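PDB 2AZQ: catechol 1,2-dioxygenase from Pseudomonas putida, which probably catalyses the iron(III)-dependent intradiol cleavage of catechol by O2 to cis,cis-muconate, an early step of the beta-ketoadipate pathway. Local coordinates for residues 127-132 and 157-162; 133-138 and 185-190; 256-261 and 284-289. All coordinates share one frame; numbering follows the deposited sequence.

Contact 1: 127-132 and 157-162; sequences TDPGVV and ANTQGT
Asp128 reaches across to Thr159 and Asn158. Its CB lies 4.0 Å from Thr159 OG1. CG stands anti to the carbonyl carbon (chi1 -67°), and this sends the carboxylate toward the 157-162 loop. There OD1 accepts a weak hydrogen bond from Thr159 OG1 at 3.2 Å. OD2 meets the aliphatic part of Asn158, 3.9 Å from its CB. The carboxylate and the Asn158 amide are turned 89° apart, so they do not stack. The Asp128 and Thr159 side chains run alongside one another, pointing opposite ways. The other branch of Thr159, CG2, packs on Gly130, 3.7 Å from its CA. Ile192 of strand 186-192 touches both Asp128 and Thr159. With an alanine in place of Asp128, Thr159 OG1 would probably lose its carboxylate partner, and a gap would open beside Asn158 CB. Asn158 is itself fixed within its loop: OD1 accepts a hydrogen bond from Thr162 N at 2.9 Å. Asn158 to Gly161 form a type I beta turn, with Gly161 N bonded back to Asn158 O. The contact joins two surface loops between strands of the dioxygenase domain, and Tyr163, an iron ligand, follows two residues after the turn.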
# COMPACT_ATOMS: atom_id res chain seq x y z
N THR A 127 7.29 -36.07 4.87
CA THR A 127 8.06 -35.69 3.70
C THR A 127 9.50 -35.29 3.95
O THR A 127 10.36 -35.56 3.12
CB THR A 127 7.40 -34.51 3.02
OG1 THR A 127 6.17 -34.92 2.45
CG2 THR A 127 8.29 -33.94 1.96
N ASP A 128 9.74 -34.62 5.08
CA ASP A 128 11.05 -34.07 5.47
C ASP A 128 12.09 -35.00 6.20
O ASP A 128 11.77 -36.15 6.54
CB ASP A 128 10.78 -32.82 6.35
CG ASP A 128 10.12 -31.64 5.60
OD1 ASP A 128 10.82 -31.01 4.79
OD2 ASP A 128 8.93 -31.31 5.83
N PRO A 129 13.39 -34.53 6.34
CA PRO A 129 14.56 -35.16 7.00
C PRO A 129 14.72 -34.24 8.25
O PRO A 129 15.79 -33.66 8.53
CB PRO A 129 15.68 -34.91 6.00
CG PRO A 129 15.47 -33.44 5.75
CD PRO A 129 13.88 -33.32 5.64
N GLY A 130 13.61 -34.08 8.97
CA GLY A 130 13.65 -33.24 10.13
C GLY A 130 13.82 -34.05 11.38
O GLY A 130 14.06 -35.26 11.34
N VAL A 131 13.70 -33.34 12.49
CA VAL A 131 13.79 -33.87 13.82
C VAL A 131 12.33 -33.94 14.25
O VAL A 131 11.64 -32.94 14.20
CB VAL A 131 14.58 -32.88 14.72
CG1 VAL A 131 14.48 -33.27 16.20
CG2 VAL A 131 16.01 -32.84 14.26
N VAL A 132 11.85 -35.13 14.61
CA VAL A 132 10.48 -35.28 15.08
C VAL A 132 10.43 -34.43 16.34
O VAL A 132 11.41 -34.37 17.10
CB VAL A 132 10.15 -36.75 15.49
CG1 VAL A 132 8.83 -36.82 16.25
CG2 VAL A 132 10.08 -37.62 14.26
N ALA A 157 6.27 -23.43 10.43
CA ALA A 157 7.04 -23.71 9.23
C ALA A 157 7.65 -25.10 9.27
O ALA A 157 7.72 -25.74 10.31
CB ALA A 157 8.13 -22.68 9.07
N ASN A 158 8.08 -25.56 8.10
CA ASN A 158 8.71 -26.86 7.97
C ASN A 158 10.25 -26.68 8.04
O ASN A 158 10.73 -25.58 8.36
CB ASN A 158 8.25 -27.51 6.66
CG ASN A 158 8.76 -26.80 5.42
OD1 ASN A 158 9.36 -25.73 5.48
ND2 ASN A 158 8.52 -27.41 4.27
N THR A 159 11.02 -27.73 7.75
CA THR A 159 12.47 -27.59 7.84
C THR A 159 13.07 -26.63 6.81
O THR A 159 14.15 -26.10 7.04
CB THR A 159 13.19 -28.95 7.77
OG1 THR A 159 13.04 -29.50 6.46
CG2 THR A 159 12.61 -29.91 8.77
N GLN A 160 12.41 -26.38 5.68
CA GLN A 160 12.93 -25.42 4.70
C GLN A 160 12.53 -24.03 5.23
O GLN A 160 12.89 -22.98 4.67
CB GLN A 160 12.28 -25.56 3.33
CG GLN A 160 12.58 -26.80 2.54
CD GLN A 160 11.43 -27.09 1.56
OE1 GLN A 160 11.04 -26.21 0.75
NE2 GLN A 160 10.86 -28.31 1.65
N GLY A 161 11.74 -24.05 6.30
CA GLY A 161 11.31 -22.79 6.87
C GLY A 161 10.19 -22.09 6.12
O GLY A 161 10.23 -20.87 6.00
N THR A 162 9.22 -22.83 5.61
CA THR A 162 8.10 -22.17 4.93
C THR A 162 6.81 -22.74 5.48
O THR A 162 6.83 -23.76 6.16
CB THR A 162 8.09 -22.37 3.38
OG1 THR A 162 7.72 -23.71 3.06
CG2 THR A 162 9.44 -22.05 2.79

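Contact 2: 133-138 and 185-190; sequences MFLQGQ and GRYRAR
Arg188 bends at chi2 (-81°) and again at chi3 (-44°), and this carries its guanidinium along the face of the sheet to Phe134 of the partner strand. Tyr187 carries CG between its backbone N and carbonyl carbon (chi1 67°), which lays its ring across the neighbouring strand at Gly137. The guanidinium meets Phe134 at the ring edge, with Arg188 NH2 3.5 Å from Phe134 CD2. It is therefore not stacked on the ring face. Arg188 NH1 also gives a weak hydrogen bond to Ala189 O of its own strand, and NE has a long, weak ion pair with Glu120. Arg190 comes to the same ring with its aliphatic part, CG lying 3.6 Å from Phe134 CE2. Next along this face, Gln136 OE1 rests 3.3 Å from Arg188 CD.

Strands 132-140 and 186-192 are antiparallel neighbours in the mixed beta sheet structure of the intradiol dioxygenase domain. Leu135 with Ala189 and Gly137 with Tyr187 are the hydrogen-bonded pairs. Each is closed by two backbone bonds, such as Leu135 N to Ala189 O at 2.8 Å and Tyr187 N to Gly137 O at 3.0 Å. Phe134 with Arg190, Gln136 with Arg188 and Gln138 with Arg186 are the non-hydrogen-bonded pairs, and their side chains all lie on one face.

The other face, with Leu135, Tyr187 and Ala189, is buried and mostly apolar. Leu135 CB lies 3.8 Å from Ala189 CB. Gly137 has no side chain, and its backbone N sits over one face of the Tyr187 ring, offset toward the rim. Tyr187 OH is hydrogen-bonded to Phe286 O. On this side Leu154 packs against Leu135, while Ile179 touches both Tyr187 and Ala189.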
# COMPACT_ATOMS: atom_id res chain seq x y z
N MET A 133 9.32 -33.75 16.54
CA MET A 133 9.14 -32.92 17.72
C MET A 133 7.87 -33.37 18.39
O MET A 133 6.85 -33.52 17.72
CB MET A 133 8.96 -31.47 17.33
CG MET A 133 8.45 -30.61 18.49
SD MET A 133 7.87 -29.00 17.94
CE MET A 133 9.28 -28.40 17.16
N PHE A 134 7.94 -33.63 19.70
CA PHE A 134 6.74 -34.02 20.43
C PHE A 134 6.34 -32.83 21.22
O PHE A 134 7.09 -32.35 22.07
CB PHE A 134 6.98 -35.22 21.33
CG PHE A 134 7.08 -36.50 20.59
CD1 PHE A 134 8.30 -36.98 20.16
CD2 PHE A 134 5.92 -37.16 20.20
CE1 PHE A 134 8.38 -38.09 19.35
CE2 PHE A 134 5.98 -38.27 19.39
CZ PHE A 134 7.21 -38.74 18.96
N LEU A 135 5.13 -32.36 20.93
CA LEU A 135 4.56 -31.17 21.54
C LEU A 135 3.39 -31.51 22.45
O LEU A 135 2.43 -32.15 22.01
CB LEU A 135 4.10 -30.28 20.39
CG LEU A 135 3.81 -28.80 20.57
CD1 LEU A 135 4.88 -28.14 21.45
CD2 LEU A 135 3.83 -28.18 19.17
N GLN A 136 3.47 -31.13 23.72
CA GLN A 136 2.35 -31.42 24.64
C GLN A 136 2.22 -30.46 25.79
O GLN A 136 3.19 -29.84 26.22
CB GLN A 136 2.43 -32.83 25.21
CG GLN A 136 3.48 -33.05 26.25
CD GLN A 136 3.43 -34.45 26.82
OE1 GLN A 136 3.23 -35.42 26.07
NE2 GLN A 136 3.63 -34.58 28.14
N GLY A 137 1.00 -30.33 26.29
CA GLY A 137 0.73 -29.43 27.40
C GLY A 137 -0.76 -29.36 27.70
O GLY A 137 -1.55 -30.06 27.10
N GLN A 138 -1.14 -28.52 28.65
CA GLN A 138 -2.55 -28.39 28.98
C GLN A 138 -2.98 -26.95 28.77
O GLN A 138 -2.15 -26.06 28.58
CB GLN A 138 -2.82 -28.74 30.44
CG GLN A 138 -2.48 -30.14 30.81
CD GLN A 138 -2.53 -30.40 32.31
OE1 GLN A 138 -1.77 -29.80 33.12
NE2 GLN A 138 -3.44 -31.30 32.71
N GLY A 185 -7.67 -31.91 29.95
CA GLY A 185 -7.35 -30.62 29.38
C GLY A 185 -6.03 -30.57 28.65
O GLY A 185 -5.39 -29.52 28.58
N ARG A 186 -5.61 -31.68 28.07
CA ARG A 186 -4.34 -31.67 27.38
C ARG A 186 -4.41 -31.90 25.88
O ARG A 186 -5.41 -32.39 25.35
CB ARG A 186 -3.37 -32.67 28.02
CG ARG A 186 -3.94 -34.05 28.13
CD ARG A 186 -2.93 -35.05 28.66
NE ARG A 186 -3.49 -36.40 28.59
CZ ARG A 186 -2.82 -37.47 28.17
NH1 ARG A 186 -1.55 -37.35 27.78
NH2 ARG A 186 -3.44 -38.65 28.11
N TYR A 187 -3.33 -31.50 25.21
CA TYR A 187 -3.21 -31.64 23.77
C TYR A 187 -1.86 -32.30 23.59
O TYR A 187 -0.93 -32.04 24.36
CB TYR A 187 -3.23 -30.25 23.09
CG TYR A 187 -2.03 -29.37 23.39
CD1 TYR A 187 -0.87 -29.44 22.61
CD2 TYR A 187 -2.04 -28.48 24.46
CE1 TYR A 187 0.25 -28.63 22.89
CE2 TYR A 187 -0.93 -27.68 24.75
CZ TYR A 187 0.21 -27.75 23.96
OH TYR A 187 1.28 -26.91 24.21
N ARG A 188 -1.78 -33.16 22.58
CA ARG A 188 -0.56 -33.92 22.22
C ARG A 188 -0.30 -33.74 20.72
O ARG A 188 -1.20 -33.93 19.92
CB ARG A 188 -0.79 -35.42 22.51
CG ARG A 188 -0.17 -36.01 23.79
CD ARG A 188 1.32 -36.33 23.57
NE ARG A 188 1.55 -37.00 22.28
CZ ARG A 188 2.28 -36.47 21.29
NH1 ARG A 188 2.86 -35.28 21.43
NH2 ARG A 188 2.41 -37.13 20.13
N ALA A 189 0.91 -33.38 20.33
CA ALA A 189 1.17 -33.20 18.89
C ALA A 189 2.51 -33.77 18.40
O ALA A 189 3.57 -33.33 18.82
CB ALA A 189 1.07 -31.73 18.53
N ARG A 190 2.44 -34.75 17.51
CA ARG A 190 3.64 -35.37 16.93
C ARG A 190 3.93 -34.56 15.66
O ARG A 190 3.10 -34.49 14.76
CB ARG A 190 3.35 -36.86 16.62
CG ARG A 190 4.54 -37.75 16.14
CD ARG A 190 4.95 -37.44 14.71
NE ARG A 190 6.11 -38.20 14.22
CZ ARG A 190 6.18 -39.53 14.11
NH1 ARG A 190 5.15 -40.28 14.47
NH2 ARG A 190 7.26 -40.09 13.60

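Contact 3: 256-261 and 284-289; sequences DGLIGE and LSFDFR
Phe286 points its ring edge at the backbone of the 257-260 bend. Its CZ lies 3.4 Å from Gly257 O, and that oxygen is in the plane of the ring. Ile259 O is also at the edge, farther off. CG of Phe286 is anti to the backbone N (chi1 -166°), and this carries the ring toward the 256-261 segment. Leu258 joins from its methyl end, with CD2 4.3 Å from Phe286 CZ. Beside the ring, Leu284 CD1 packs 3.7 Å from Gly260 CA and 3.4 Å from Glu261 O. Gly260 gives this methyl room, for a side chain there would point toward Leu284. The contact lies where strand 259-265 begins and strand 281-289 is interrupted, antiparallel neighbours in the mixed sheet of the dioxygenase domain. No hydrogen bond links the two segments; Phe286 and Leu284 pack mainly on backbone atoms, and Leu258 adds a side chain. Strand 234-240 adds to the packed side, with Ile238 against Phe286 and Phe240 against Leu284. The solvent side is looser. Glu261 is exposed, and its carboxylate is turned off from the other segment. Ser285, between the two packed residues, is exposed too and turns its side chain away from the 256-261 segment.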
# COMPACT_ATOMS: atom_id res chain seq x y z
N ASP A 256 9.11 -12.66 27.43
CA ASP A 256 9.38 -13.52 28.57
C ASP A 256 8.17 -14.39 28.86
O ASP A 256 7.02 -13.93 28.81
CB ASP A 256 9.76 -12.70 29.80
CG ASP A 256 11.23 -12.43 29.86
OD1 ASP A 256 11.99 -13.42 30.02
OD2 ASP A 256 11.65 -11.25 29.72
N GLY A 257 8.43 -15.66 29.15
CA GLY A 257 7.34 -16.55 29.45
C GLY A 257 6.81 -17.18 28.19
O GLY A 257 5.85 -17.95 28.23
N LEU A 258 7.43 -16.85 27.06
CA LEU A 258 7.01 -17.37 25.77
C LEU A 258 8.08 -18.23 25.12
O LEU A 258 7.97 -18.63 23.96
CB LEU A 258 6.59 -16.22 24.83
CG LEU A 258 5.19 -15.67 25.13
CD1 LEU A 258 4.72 -14.69 24.02
CD2 LEU A 258 4.23 -16.85 25.23
N ILE A 259 9.10 -18.54 25.90
CA ILE A 259 10.19 -19.36 25.39
C ILE A 259 10.03 -20.83 25.76
O ILE A 259 9.89 -21.17 26.92
CB ILE A 259 11.55 -18.82 25.86
CG1 ILE A 259 11.69 -17.38 25.36
CG2 ILE A 259 12.70 -19.67 25.32
CD1 ILE A 259 13.07 -16.84 25.47
N GLY A 260 10.02 -21.68 24.75
CA GLY A 260 9.88 -23.10 24.98
C GLY A 260 11.25 -23.67 25.25
O GLY A 260 12.24 -23.28 24.64
N GLU A 261 11.31 -24.60 26.19
CA GLU A 261 12.57 -25.24 26.53
C GLU A 261 12.50 -26.60 25.85
O GLU A 261 11.71 -27.48 26.21
CB GLU A 261 12.69 -25.38 28.05
CG GLU A 261 14.08 -25.72 28.51
CD GLU A 261 15.11 -24.71 28.00
OE1 GLU A 261 14.93 -23.49 28.28
OE2 GLU A 261 16.09 -25.15 27.33
N LEU A 284 8.92 -31.06 23.85
CA LEU A 284 8.63 -29.73 24.33
C LEU A 284 7.25 -29.72 24.99
O LEU A 284 6.25 -30.23 24.44
CB LEU A 284 8.73 -28.76 23.14
CG LEU A 284 8.31 -27.29 23.27
CD1 LEU A 284 8.97 -26.62 24.47
CD2 LEU A 284 8.67 -26.58 21.98
N SER A 285 7.19 -29.18 26.19
CA SER A 285 5.91 -29.12 26.89
C SER A 285 5.66 -27.68 27.27
O SER A 285 6.54 -26.98 27.78
CB SER A 285 5.93 -30.00 28.14
OG SER A 285 6.81 -29.46 29.10
N PHE A 286 4.45 -27.23 27.00
CA PHE A 286 4.10 -25.86 27.28
C PHE A 286 2.58 -25.80 27.51
O PHE A 286 1.82 -26.39 26.74
CB PHE A 286 4.52 -24.99 26.09
CG PHE A 286 4.52 -23.54 26.36
CD1 PHE A 286 5.71 -22.88 26.60
CD2 PHE A 286 3.32 -22.82 26.39
CE1 PHE A 286 5.72 -21.49 26.88
CE2 PHE A 286 3.32 -21.43 26.67
CZ PHE A 286 4.52 -20.77 26.91
N ASP A 287 2.19 -25.10 28.58
CA ASP A 287 0.78 -24.93 28.95
C ASP A 287 0.32 -23.49 28.77
O ASP A 287 1.07 -22.53 28.96
CB ASP A 287 0.54 -25.27 30.42
CG ASP A 287 1.01 -26.64 30.79
OD1 ASP A 287 0.52 -27.62 30.20
OD2 ASP A 287 1.88 -26.73 31.69
N PHE A 288 -0.95 -23.36 28.42
CA PHE A 288 -1.51 -22.04 28.23
C PHE A 288 -2.53 -21.88 29.32
O PHE A 288 -3.26 -22.82 29.62
CB PHE A 288 -2.14 -21.93 26.86
CG PHE A 288 -1.23 -22.35 25.76
CD1 PHE A 288 -1.05 -23.70 25.47
CD2 PHE A 288 -0.51 -21.38 25.04
CE1 PHE A 288 -0.16 -24.08 24.46
CE2 PHE A 288 0.38 -21.76 24.02
CZ PHE A 288 0.56 -23.11 23.73
N ARG A 289 -2.53 -20.70 29.92
CA ARG A 289 -3.45 -20.37 31.00
C ARG A 289 -4.30 -19.24 30.44
O ARG A 289 -3.77 -18.20 30.05
CB ARG A 289 -2.64 -19.92 32.21
CG ARG A 289 -3.49 -19.64 33.43
CD ARG A 289 -2.68 -19.38 34.66
NE ARG A 289 -3.61 -19.41 35.78
CZ ARG A 289 -3.28 -19.29 37.07
NH1 ARG A 289 -2.01 -19.12 37.44
NH2 ARG A 289 -4.23 -19.35 38.00

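Overall arrangement
From the N terminus, residues 127-132 lead into strand 132-140, which carries 133-138. Contact 1 closes when the chain returns at 157-162. Contact 2 closes later, at 185-190, so the two cross rather than nest. They meet at Val132 CG1, which lies 3.7 Å from Arg190 NE. Contact 1 joins the loop before strand 132-140 to the loop that leads to the iron ligand Tyr163. Contact 3 follows in series and closes the excursion from 256-261 to 284-289. Strand 281-289 lies beside strand 132-140, in parallel, so contacts 2 and 3 belong to one sheet. Contacts 1 and 3 do not touch.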